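Local coordinates for protein methyltransferase 1 (Methanosarcina barkeri, PDB 2I2X) that transfers the methyl group of methanol to the cob(I)amide carried by its partner corrinoid protein MtaC, an early step of methanogenesis from methanol, at residues A[82-87]-A[266-271]; A[26-31]-A[158-163]; A[301-304]-A[309-312]; A[103-108]-A[122-127]. All blocks are in the same frame, centred on the assembly; numbering follows the deposited sequence.

Interaction 1. Residues A[82-87]-A[266-271]. With K (potassium ion), chain S; ZN (zinc ion), chain Q.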
loop_
_atom_site.group_PDB
_atom_site.type_symbol
_atom_site.label_atom_id
_atom_site.label_comp_id
_atom_site.label_asym_id
_atom_site.label_seq_id
_atom_site.Cartn_x
_atom_site.Cartn_y
_atom_site.Cartn_z
ATOM N N ILE A 82 -6.966 -16.151 0.978
ATOM C CA ILE A 82 -8.151 -16.083 1.842
ATOM C C ILE A 82 -8.669 -14.649 1.805
ATOM O O ILE A 82 -7.863 -13.710 1.912
ATOM C CB ILE A 82 -7.798 -16.417 3.299
ATOM C CG1 ILE A 82 -7.421 -17.894 3.428
ATOM C CG2 ILE A 82 -8.946 -16.051 4.218
ATOM C CD1 ILE A 82 -6.653 -18.247 4.723
ATOM N N LEU A 83 -9.981 -14.471 1.640
ATOM C CA LEU A 83 -10.590 -13.143 1.791
ATOM C C LEU A 83 -11.233 -13.023 3.178
ATOM O O LEU A 83 -11.981 -13.916 3.621
ATOM C CB LEU A 83 -11.623 -12.881 0.682
ATOM C CG LEU A 83 -11.120 -12.701 -0.779
ATOM C CD1 LEU A 83 -10.840 -14.030 -1.582
ATOM C CD2 LEU A 83 -12.071 -11.780 -1.570
ATOM N N GLU A 84 -10.927 -11.944 3.886
ATOM C CA GLU A 84 -11.589 -11.704 5.134
ATOM C C GLU A 84 -12.489 -10.468 5.062
ATOM O O GLU A 84 -12.002 -9.342 4.854
ATOM C CB GLU A 84 -10.611 -11.591 6.315
ATOM C CG GLU A 84 -11.369 -11.218 7.626
ATOM C CD GLU A 84 -10.505 -10.940 8.826
ATOM O OE1 GLU A 84 -9.258 -10.894 8.706
ATOM O OE2 GLU A 84 -11.089 -10.750 9.914
ATOM N N THR A 85 -13.785 -10.682 5.284
ATOM C CA THR A 85 -14.757 -9.597 5.385
ATOM C C THR A 85 -15.081 -9.288 6.843
ATOM O O THR A 85 -15.750 -10.077 7.517
ATOM C CB THR A 85 -16.076 -9.948 4.640
ATOM O OG1 THR A 85 -15.766 -10.383 3.305
ATOM C CG2 THR A 85 -17.000 -8.760 4.559
ATOM N N GLU A 86 -14.601 -8.148 7.331
ATOM C CA GLU A 86 -14.979 -7.670 8.652
ATOM C C GLU A 86 -16.252 -6.901 8.548
ATOM O O GLU A 86 -16.236 -5.793 8.069
ATOM C CB GLU A 86 -13.915 -6.753 9.234
ATOM C CG GLU A 86 -12.619 -7.486 9.483
ATOM C CD GLU A 86 -11.564 -6.639 10.130
ATOM O OE1 GLU A 86 -11.172 -5.594 9.562
ATOM O OE2 GLU A 86 -11.096 -7.028 11.224
ATOM N N HIS A 87 -17.350 -7.465 9.038
ATOM C CA HIS A 87 -18.656 -6.794 9.013
ATOM C C HIS A 87 -18.581 -5.320 9.384
ATOM O O HIS A 87 -18.024 -4.980 10.402
ATOM C CB HIS A 87 -19.642 -7.520 9.930
ATOM C CG HIS A 87 -20.150 -8.814 9.373
ATOM N ND1 HIS A 87 -21.336 -9.386 9.779
ATOM C CD2 HIS A 87 -19.648 -9.642 8.419
ATOM C CE1 HIS A 87 -21.536 -10.513 9.117
ATOM N NE2 HIS A 87 -20.526 -10.693 8.289
ATOM N N GLY A 266 -6.467 -18.154 14.125
ATOM C CA GLY A 266 -6.845 -16.955 14.853
ATOM C C GLY A 266 -6.775 -15.709 13.998
ATOM O O GLY A 266 -6.045 -15.652 13.018
ATOM N N LYS A 267 -7.532 -14.700 14.385
ATOM C CA LYS A 267 -7.513 -13.391 13.742
ATOM C C LYS A 267 -6.177 -12.717 13.683
ATOM O O LYS A 267 -5.434 -12.699 14.645
ATOM C CB LYS A 267 -8.466 -12.439 14.459
ATOM C CG LYS A 267 -9.910 -12.615 14.025
ATOM C CD LYS A 267 -10.164 -11.783 12.808
ATOM C CE LYS A 267 -10.191 -10.321 13.175
ATOM N NZ LYS A 267 -10.107 -9.524 11.939
ATOM N N ASP A 268 -5.947 -12.098 12.529
ATOM C CA ASP A 268 -4.727 -11.376 12.185
ATOM C C ASP A 268 -4.235 -10.380 13.229
ATOM O O ASP A 268 -3.046 -10.329 13.532
ATOM C CB ASP A 268 -4.920 -10.681 10.831
ATOM C CG ASP A 268 -6.145 -9.786 10.796
ATOM O OD1 ASP A 268 -6.867 -9.691 11.820
ATOM O OD2 ASP A 268 -6.384 -9.155 9.750
ATOM N N CYS A 269 -5.134 -9.581 13.774
ATOM C CA CYS A 269 -4.721 -8.547 14.723
ATOM C C CYS A 269 -4.425 -9.104 16.125
ATOM O O CYS A 269 -4.060 -8.346 17.049
ATOM C CB CYS A 269 -5.743 -7.408 14.787
ATOM S SG CYS A 269 -7.420 -7.922 15.228
ATOM N N GLY A 270 -4.543 -10.419 16.255
ATOM C CA GLY A 270 -4.131 -11.136 17.471
ATOM C C GLY A 270 -2.623 -11.323 17.492
ATOM O O GLY A 270 -2.113 -12.425 17.277
ATOM N N TYR A 271 -1.879 -10.255 17.761
ATOM C CA TYR A 271 -0.451 -10.407 17.852
ATOM C C TYR A 271 -0.032 -11.422 18.905
ATOM O O TYR A 271 1.042 -12.020 18.790
ATOM C CB TYR A 271 0.169 -9.075 18.167
ATOM C CG TYR A 271 0.211 -8.088 17.010
ATOM C CD1 TYR A 271 -0.887 -7.301 16.711
ATOM C CD2 TYR A 271 1.382 -7.900 16.265
ATOM C CE1 TYR A 271 -0.841 -6.361 15.706
ATOM C CE2 TYR A 271 1.433 -6.973 15.239
ATOM C CZ TYR A 271 0.312 -6.194 14.967
ATOM O OH TYR A 271 0.330 -5.227 13.962
HETATM K K K S . -9.991 -5.615 12.731
HETATM ZN ZN ZN Q . -8.727 -5.920 15.290
HETATM O O HOH W 1 -7.582 -12.616 9.904
#
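Lys267 NZ is the polar atom on which this contact turns, gripped by three carboxylates. Glu84 OE2 is the nearest to it, at 2.6 Å, and receives the ammonium on its syn side, 17° out of the carboxylate plane. Glu86 OE2 lies 2.8 Å from Lys267 NZ but is met from above its plane, 37° out. The third partner comes from the lysine's own segment: Asp268 OD1 makes a weak bond to Lys267 NZ at 3.2 Å. To get there the lysine chain doubles back, bent at chi2 and chi3, and crosses the straight Glu84 side chain at about a right angle. In this TIM barrel, Glu84 and Glu86 stand at the C-terminal end of strand 80-86, facing a type I turn, Lys267 to Gly270, that carries the zinc ligand Cys269 to the same mouth. Glu86 OE2 is shared, since it also binds the potassium ion at 2.3 Å beside Glu164 and Glu313; Cys269 SG binds zinc at 2.4 Å with Glu164 and Cys220. Two like charges come close where Glu84 OE1 stands 3.5 Å from Asp268 OD2, a proximity probably eased by the lysine, by Asn44 ND2 bonding to Glu84 OE1 and by Ser311 OG bonding to Asp268 OD2. A water donates to Glu84 OE1 and accepts from Asp268 N, stitching the strand to the turn.

Interaction 2. Residues A[26-31]-A[158-163]; sequences VKAGLD and ADLLSV
Ala28 and Leu160 make the closely packed apolar half of this contact, methyl against methyl: Ala28 CB lies 4.0 Å from Leu160 CD2. The leucine places CG anti to its own carbonyl carbon (chi1 -44°), which, with an extended chi2, brings the CD2 branch to the alanine, and Ile213 of the neighbouring strand 213-216 touches both residues. The other half is water-mediated and turns toward the exposed Gly29; it is loose in that no direct hydrogen bond joins the segments. There the Asp159 carboxylate stands beside the main chain of Gly29, with Asp159 OD2 3.3 Å from Gly29 CA. A water bridges them, donating to Asp159 OD2 at 2.6 Å and accepting from Gly29 N at 3.3 Å. Gly29 has a positive phi (58°), and a beta carbon on it would come tightly against Asp159 OD1, so the bare alpha carbon suits the spot. The main commitments of the aspartate lie within the barrel: its OD1 accepts from Leu122 N, and its OD2 forms a salt bridge with Lys106 NZ. With an alanine in place of Asp159, the Lys106 ammonium would probably lose its countercharge, Leu122 N this acceptor and the water its carboxylate. The hairpin of strands 25-28 and 32-33 thus meets the start of strand 160-163, at the N-terminal end of the barrel, away from the metals. The chemistry implies that the direct link between these two segments is slight, one methyl contact and a water, while the carboxylate is committed chiefly to Leu122 and Lys106.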
loop_
_atom_site.group_PDB
_atom_site.type_symbol
_atom_site.label_atom_id
_atom_site.label_comp_id
_atom_site.label_asym_id
_atom_site.label_seq_id
_atom_site.Cartn_x
_atom_site.Cartn_y
_atom_site.Cartn_z
ATOM N N VAL A 26 -5.891 -27.022 9.585
ATOM C CA VAL A 26 -7.322 -26.787 9.373
ATOM C C VAL A 26 -7.646 -26.877 7.869
ATOM O O VAL A 26 -7.049 -26.192 7.046
ATOM C CB VAL A 26 -7.760 -25.395 9.932
ATOM C CG1 VAL A 26 -9.227 -25.080 9.605
ATOM C CG2 VAL A 26 -7.520 -25.300 11.409
ATOM N N LYS A 27 -8.570 -27.762 7.520
ATOM C CA LYS A 27 -9.050 -27.926 6.152
ATOM C C LYS A 27 -10.335 -27.102 6.004
ATOM O O LYS A 27 -11.143 -27.105 6.910
ATOM C CB LYS A 27 -9.334 -29.399 5.899
ATOM C CG LYS A 27 -8.092 -30.303 6.007
ATOM C CD LYS A 27 -8.514 -31.761 5.961
ATOM C CE LYS A 27 -7.638 -32.595 5.069
ATOM N NZ LYS A 27 -6.557 -33.297 5.763
ATOM N N ALA A 28 -10.522 -26.385 4.890
ATOM C CA ALA A 28 -11.681 -25.469 4.748
ATOM C C ALA A 28 -11.831 -24.878 3.341
ATOM O O ALA A 28 -10.899 -24.864 2.563
ATOM C CB ALA A 28 -11.612 -24.337 5.769
ATOM N N GLY A 29 -13.019 -24.380 3.042
ATOM C CA GLY A 29 -13.306 -23.708 1.792
ATOM C C GLY A 29 -13.046 -24.554 0.573
ATOM O O GLY A 29 -13.295 -25.765 0.568
ATOM N N LEU A 30 -12.515 -23.909 -0.458
ATOM C CA LEU A 30 -12.337 -24.550 -1.737
ATOM C C LEU A 30 -10.945 -25.121 -1.836
ATOM O O LEU A 30 -10.018 -24.458 -2.323
ATOM C CB LEU A 30 -12.643 -23.567 -2.852
ATOM C CG LEU A 30 -14.084 -23.019 -2.820
ATOM C CD1 LEU A 30 -14.251 -21.810 -3.721
ATOM C CD2 LEU A 30 -15.097 -24.120 -3.196
ATOM N N ASP A 31 -10.787 -26.341 -1.324
ATOM C CA ASP A 31 -9.533 -27.075 -1.468
ATOM C C ASP A 31 -8.340 -26.399 -0.733
ATOM O O ASP A 31 -7.177 -26.640 -1.046
ATOM C CB ASP A 31 -9.258 -27.286 -2.965
ATOM C CG ASP A 31 -8.188 -28.299 -3.220
ATOM O OD1 ASP A 31 -8.187 -29.338 -2.517
ATOM O OD2 ASP A 31 -7.347 -28.064 -4.133
ATOM N N ALA A 158 -19.622 -18.247 4.133
ATOM C CA ALA A 158 -18.477 -18.061 5.018
ATOM C C ALA A 158 -17.904 -19.402 5.455
ATOM O O ALA A 158 -18.639 -20.304 5.844
ATOM C CB ALA A 158 -18.807 -17.170 6.204
ATOM N N ASP A 159 -16.579 -19.520 5.338
ATOM C CA ASP A 159 -15.839 -20.734 5.650
ATOM C C ASP A 159 -15.264 -20.663 7.069
ATOM O O ASP A 159 -15.246 -21.660 7.796
ATOM C CB ASP A 159 -14.695 -20.899 4.646
ATOM C CG ASP A 159 -15.183 -21.118 3.217
ATOM O OD1 ASP A 159 -14.832 -20.309 2.334
ATOM O OD2 ASP A 159 -15.907 -22.101 2.955
ATOM N N LEU A 160 -14.793 -19.485 7.466
ATOM C CA LEU A 160 -14.202 -19.299 8.794
ATOM C C LEU A 160 -15.017 -18.257 9.526
ATOM O O LEU A 160 -15.500 -17.289 8.916
ATOM C CB LEU A 160 -12.724 -18.882 8.704
ATOM C CG LEU A 160 -11.857 -19.648 7.674
ATOM C CD1 LEU A 160 -10.599 -18.875 7.300
ATOM C CD2 LEU A 160 -11.466 -21.040 8.086
ATOM N N LEU A 161 -15.180 -18.443 10.828
ATOM C CA LEU A 161 -15.980 -17.533 11.636
ATOM C C LEU A 161 -15.128 -16.918 12.735
ATOM O O LEU A 161 -14.412 -17.637 13.424
ATOM C CB LEU A 161 -17.172 -18.279 12.260
ATOM C CG LEU A 161 -18.100 -19.074 11.333
ATOM C CD1 LEU A 161 -19.171 -19.803 12.131
ATOM C CD2 LEU A 161 -18.742 -18.170 10.273
ATOM N N SER A 162 -15.218 -15.605 12.909
ATOM C CA SER A 162 -14.415 -14.889 13.878
ATOM C C SER A 162 -15.223 -13.712 14.397
ATOM O O SER A 162 -16.270 -13.363 13.821
ATOM C CB SER A 162 -13.179 -14.323 13.189
ATOM O OG SER A 162 -12.119 -15.257 13.125
ATOM N N VAL A 163 -14.723 -13.093 15.466
ATOM C CA VAL A 163 -15.255 -11.833 15.980
ATOM C C VAL A 163 -14.108 -11.193 16.720
ATOM O O VAL A 163 -13.219 -11.890 17.180
ATOM C CB VAL A 163 -16.466 -12.028 16.980
ATOM C CG1 VAL A 163 -16.165 -13.063 18.029
ATOM C CG2 VAL A 163 -16.828 -10.704 17.675
HETATM O O HOH W 2 -16.089 -24.322 4.232
#

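Interaction 3. Residues A[301-304]-A[309-312]; sequences NLVM and CWSN
Trp310 lays one face of its indole against Met304 and turns an edge to Val303, a wholly buried apolar meeting. The tryptophan sends CG anti to its backbone N (chi1 -177°), and CB and CG act as a stalk that carries the rings from strand 309-311 to the short 3-10 turn 302-304. At the ring fusion, Trp310 CD2 is 4.0 Å from Met304 CG, and Trp310 CE2 is 3.8 Å from Met304 SD. Trp310 NE1 runs past the sulfur and gives its hydrogen bond to Asp336 OD2, which satisfies a buried N-H and fixes the rotation of the indole. Farther out, Trp310 CZ2 has Met304 SD above it at 3.6 Å, and Trp310 CH2 lies 3.4 Å from Met304 CG. The methylene sits over the face, 15° off the normal of the six-membered ring, a CH-pi contact. Bent at chi3, the methionine keeps its sulfur over the same ring, 4.1 Å from Met304 SD to the centroid, as a Met-aromatic contact. Val303 CG2 closes the outer edge in the ring plane, 3.7 Å from Trp310 CZ3. A leucine in place of Trp310 would probably open a gap under Met304, strip it of its aromatic face and leave Asp336 without the indole N-H. The strand runs between barrel strands 40-43 and 285-287, with the main chain of Trp310 bonded to Ile40 and Glu42, and the indole packs outward on Leu333 and Cys337 of helix 325-345.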
loop_
_atom_site.group_PDB
_atom_site.type_symbol
_atom_site.label_atom_id
_atom_site.label_comp_id
_atom_site.label_asym_id
_atom_site.label_seq_id
_atom_site.Cartn_x
_atom_site.Cartn_y
_atom_site.Cartn_z
ATOM N N ASN A 301 8.508 -7.545 10.819
ATOM C CA ASN A 301 9.011 -8.809 10.284
ATOM C C ASN A 301 8.891 -9.926 11.302
ATOM O O ASN A 301 8.598 -11.065 10.961
ATOM C CB ASN A 301 10.479 -8.702 9.876
ATOM C CG ASN A 301 10.717 -7.855 8.624
ATOM O OD1 ASN A 301 11.518 -6.923 8.638
ATOM N ND2 ASN A 301 10.060 -8.199 7.537
ATOM N N LEU A 302 9.109 -9.611 12.572
ATOM C CA LEU A 302 9.120 -10.631 13.584
ATOM C C LEU A 302 7.830 -11.468 13.598
ATOM O O LEU A 302 7.901 -12.688 13.795
ATOM C CB LEU A 302 9.382 -10.011 14.942
ATOM C CG LEU A 302 9.326 -10.907 16.187
ATOM C CD1 LEU A 302 10.222 -10.355 17.238
ATOM C CD2 LEU A 302 7.901 -11.068 16.697
ATOM N N VAL A 303 6.671 -10.844 13.386
ATOM C CA VAL A 303 5.400 -11.567 13.458
ATOM C C VAL A 303 5.206 -12.642 12.368
ATOM O O VAL A 303 4.239 -13.418 12.432
ATOM C CB VAL A 303 4.181 -10.593 13.395
ATOM C CG1 VAL A 303 4.028 -9.845 14.728
ATOM C CG2 VAL A 303 4.324 -9.602 12.217
ATOM N N MET A 304 6.090 -12.686 11.369
ATOM C CA MET A 304 5.958 -13.669 10.294
ATOM C C MET A 304 6.560 -14.990 10.761
ATOM O O MET A 304 6.281 -16.063 10.186
ATOM C CB MET A 304 6.688 -13.227 8.997
ATOM C CG MET A 304 6.029 -12.108 8.166
ATOM S SD MET A 304 6.779 -11.636 6.550
ATOM C CE MET A 304 8.159 -10.757 7.215
ATOM N N CYS A 309 -1.190 -17.644 8.233
ATOM C CA CYS A 309 -1.754 -16.711 7.246
ATOM C C CYS A 309 -1.219 -15.318 7.519
ATOM O O CYS A 309 -0.802 -15.019 8.637
ATOM C CB CYS A 309 -3.284 -16.767 7.234
ATOM S SG CYS A 309 -3.884 -18.494 7.258
ATOM N N TRP A 310 -1.202 -14.482 6.490
ATOM C CA TRP A 310 -0.489 -13.208 6.538
ATOM C C TRP A 310 -1.421 -12.168 5.967
ATOM O O TRP A 310 -1.856 -12.280 4.810
ATOM C CB TRP A 310 0.783 -13.326 5.730
ATOM C CG TRP A 310 1.721 -12.144 5.685
ATOM C CD1 TRP A 310 2.255 -11.584 4.553
ATOM C CD2 TRP A 310 2.285 -11.429 6.791
ATOM N NE1 TRP A 310 3.102 -10.556 4.883
ATOM C CE2 TRP A 310 3.154 -10.443 6.250
ATOM C CE3 TRP A 310 2.148 -11.522 8.185
ATOM C CZ2 TRP A 310 3.884 -9.545 7.055
ATOM C CZ3 TRP A 310 2.877 -10.633 8.991
ATOM C CH2 TRP A 310 3.735 -9.653 8.416
ATOM N N SER A 311 -1.752 -11.186 6.813
ATOM C CA SER A 311 -2.772 -10.207 6.523
ATOM C C SER A 311 -2.298 -8.723 6.453
ATOM O O SER A 311 -1.278 -8.367 7.037
ATOM C CB SER A 311 -3.864 -10.370 7.576
ATOM O OG SER A 311 -4.696 -9.222 7.656
ATOM N N ASN A 312 -3.074 -7.886 5.752
ATOM C CA ASN A 312 -2.840 -6.429 5.661
ATOM C C ASN A 312 -3.743 -5.651 6.601
ATOM O O ASN A 312 -3.789 -4.409 6.540
ATOM C CB ASN A 312 -3.137 -5.923 4.238
ATOM C CG ASN A 312 -4.614 -6.021 3.908
ATOM O OD1 ASN A 312 -5.191 -7.089 4.042
ATOM N ND2 ASN A 312 -5.243 -4.900 3.523
#

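Interaction 4. Residues A[103-108]-A[122-127]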
loop_
_atom_site.group_PDB
_atom_site.type_symbol
_atom_site.label_atom_id
_atom_site.label_comp_id
_atom_site.label_asym_id
_atom_site.label_seq_id
_atom_site.Cartn_x
_atom_site.Cartn_y
_atom_site.Cartn_z
ATOM N N HIS A 103 -22.732 -14.602 0.388
ATOM C CA HIS A 103 -23.160 -15.399 -0.748
ATOM C C HIS A 103 -22.621 -14.825 -2.058
ATOM O O HIS A 103 -22.173 -15.558 -2.935
ATOM C CB HIS A 103 -24.692 -15.552 -0.775
ATOM C CG HIS A 103 -25.164 -16.570 -1.761
ATOM N ND1 HIS A 103 -25.456 -16.253 -3.073
ATOM C CD2 HIS A 103 -25.354 -17.908 -1.640
ATOM C CE1 HIS A 103 -25.826 -17.353 -3.710
ATOM N NE2 HIS A 103 -25.765 -18.371 -2.865
ATOM N N ALA A 104 -22.656 -13.510 -2.176
ATOM C CA ALA A 104 -22.199 -12.874 -3.379
ATOM C C ALA A 104 -20.700 -13.081 -3.559
ATOM O O ALA A 104 -20.252 -13.319 -4.687
ATOM C CB ALA A 104 -22.548 -11.408 -3.359
ATOM N N GLN A 105 -19.934 -12.999 -2.459
ATOM C CA GLN A 105 -18.469 -13.239 -2.478
ATOM C C GLN A 105 -18.123 -14.678 -2.875
ATOM O O GLN A 105 -17.318 -14.891 -3.790
ATOM C CB GLN A 105 -17.834 -12.902 -1.132
ATOM C CG GLN A 105 -17.905 -11.438 -0.740
ATOM C CD GLN A 105 -16.953 -11.091 0.399
ATOM O OE1 GLN A 105 -15.803 -10.694 0.164
ATOM N NE2 GLN A 105 -17.429 -11.205 1.630
ATOM N N LYS A 106 -18.748 -15.661 -2.216
ATOM C CA LYS A 106 -18.467 -17.081 -2.501
ATOM C C LYS A 106 -18.771 -17.482 -3.945
ATOM O O LYS A 106 -18.061 -18.328 -4.526
ATOM C CB LYS A 106 -19.207 -18.029 -1.539
ATOM C CG LYS A 106 -18.610 -19.444 -1.506
ATOM C CD LYS A 106 -17.100 -19.319 -1.148
ATOM C CE LYS A 106 -16.507 -20.590 -0.679
ATOM N NZ LYS A 106 -16.971 -20.952 0.712
ATOM N N THR A 107 -19.827 -16.888 -4.508
ATOM C CA THR A 107 -20.236 -17.163 -5.881
ATOM C C THR A 107 -19.072 -16.836 -6.834
ATOM O O THR A 107 -18.705 -17.651 -7.674
ATOM C CB THR A 107 -21.533 -16.377 -6.278
ATOM O OG1 THR A 107 -22.637 -16.754 -5.429
ATOM C CG2 THR A 107 -21.895 -16.610 -7.751
ATOM N N ILE A 108 -18.487 -15.652 -6.680
ATOM C CA ILE A 108 -17.354 -15.251 -7.510
ATOM C C ILE A 108 -16.138 -16.163 -7.261
ATOM O O ILE A 108 -15.481 -16.613 -8.220
ATOM C CB ILE A 108 -17.002 -13.776 -7.274
ATOM C CG1 ILE A 108 -18.104 -12.885 -7.867
ATOM C CG2 ILE A 108 -15.604 -13.450 -7.786
ATOM C CD1 ILE A 108 -18.202 -11.519 -7.221
ATOM N N LEU A 122 -13.202 -18.205 2.569
ATOM C CA LEU A 122 -13.774 -16.942 2.937
ATOM C C LEU A 122 -13.974 -16.830 4.464
ATOM O O LEU A 122 -14.582 -17.673 5.093
ATOM C CB LEU A 122 -15.084 -16.737 2.173
ATOM C CG LEU A 122 -15.888 -15.488 2.547
ATOM C CD1 LEU A 122 -15.107 -14.227 2.212
ATOM C CD2 LEU A 122 -17.266 -15.493 1.904
ATOM N N ARG A 123 -13.451 -15.777 5.052
ATOM C CA ARG A 123 -13.614 -15.565 6.457
ATOM C C ARG A 123 -14.507 -14.371 6.643
ATOM O O ARG A 123 -14.266 -13.316 6.036
ATOM C CB ARG A 123 -12.281 -15.275 7.075
ATOM C CG ARG A 123 -12.342 -14.866 8.524
ATOM C CD ARG A 123 -10.923 -14.542 8.902
ATOM N NE ARG A 123 -10.609 -15.023 10.206
ATOM C CZ ARG A 123 -9.465 -15.580 10.552
ATOM N NH1 ARG A 123 -8.470 -15.744 9.696
ATOM N NH2 ARG A 123 -9.331 -15.977 11.803
ATOM N N HIS A 124 -15.539 -14.555 7.467
ATOM C CA HIS A 124 -16.402 -13.486 7.887
ATOM C C HIS A 124 -16.180 -13.276 9.356
ATOM O O HIS A 124 -16.197 -14.227 10.134
ATOM C CB HIS A 124 -17.868 -13.839 7.635
ATOM C CG HIS A 124 -18.443 -13.172 6.427
ATOM N ND1 HIS A 124 -17.774 -13.107 5.217
ATOM C CD2 HIS A 124 -19.608 -12.513 6.247
ATOM C CE1 HIS A 124 -18.518 -12.456 4.342
ATOM N NE2 HIS A 124 -19.625 -12.069 4.947
ATOM N N THR A 125 -15.965 -12.019 9.718
ATOM C CA THR A 125 -15.777 -11.587 11.087
ATOM C C THR A 125 -16.996 -10.739 11.482
ATOM O O THR A 125 -17.121 -9.560 11.086
ATOM C CB THR A 125 -14.486 -10.756 11.195
ATOM O OG1 THR A 125 -13.386 -11.570 10.812
ATOM C CG2 THR A 125 -14.259 -10.203 12.631
ATOM N N ILE A 126 -17.898 -11.358 12.258
ATOM C CA ILE A 126 -19.117 -10.728 12.720
ATOM C C ILE A 126 -18.700 -9.556 13.602
ATOM O O ILE A 126 -17.651 -9.597 14.247
ATOM C CB ILE A 126 -19.986 -11.789 13.460
ATOM C CG1 ILE A 126 -20.734 -12.683 12.453
ATOM C CG2 ILE A 126 -21.051 -11.160 14.418
ATOM C CD1 ILE A 126 -19.894 -13.286 11.337
ATOM N N GLY A 127 -19.476 -8.481 13.583
ATOM C CA GLY A 127 -19.292 -7.419 14.575
ATOM C C GLY A 127 -19.823 -7.735 15.981
ATOM O O GLY A 127 -20.905 -8.309 16.133
#
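Gln105 and Leu122 supply most of the apolar touching here, their side chains crossing at about a right angle. Leu122 CD2 lies 4.0 Å from Gln105 CB, while the CD1 branch reaches farther along the same chain, 3.9 Å from Gln105 NE2. Leu122 sets CG anti to its backbone N (chi1 175°), which raises both methyls from the strand to the helix. Among polar groups, the amide of Gln105 arrives at the edge of the His124 imidazole, Gln105 NE2 being 3.2 Å from His124 CE1, with the two planes 49° apart. This is a close edge approach and not a hydrogen bond: Gln105 NE2 donates to Thr85 OG1. Charge enters through Lys106, whose ammonium forms a salt bridge with Asp159 and a hydrogen bond with the carbonyl of Gly157. Within the helix, Thr107 OG1 and Thr107 N both bond to His103 O, from opposite faces of the carbonyl plane. Helix segment 103-108 runs nearly antiparallel to strand segment 122-126 (167°, axes 10.0 Å apart at closest approach); it belongs to helix 95-116, the return limb of the beta-alpha-beta crossover that joins strand 80-86 to strand 119-126, with helix 55-76 packed alongside.

Overall arrangement
All four contacts reach the parallel sheet of one TIM barrel. Interactions 1, 2 and 4 share the successive strands 80-86, 119-126 and 160-163, while interaction 3 lies on strand 309-311. Interactions 2, 3 and 4 lie about 11 or 12 Å, centre to centre, from interaction 1; 2 and 4 are about 10 Å apart, 3 and 4 about 22 Å. Along the chain, 4 falls within the spans of both 1 and 2, those two cross, and 3 follows last. Thr85 bonds to Gln105, Thr125 to Glu84, Ser311 to Asp268, and Asp159 to Leu122 and Lys106, so the metal-bearing end is tied into the same barrel as the packing contacts.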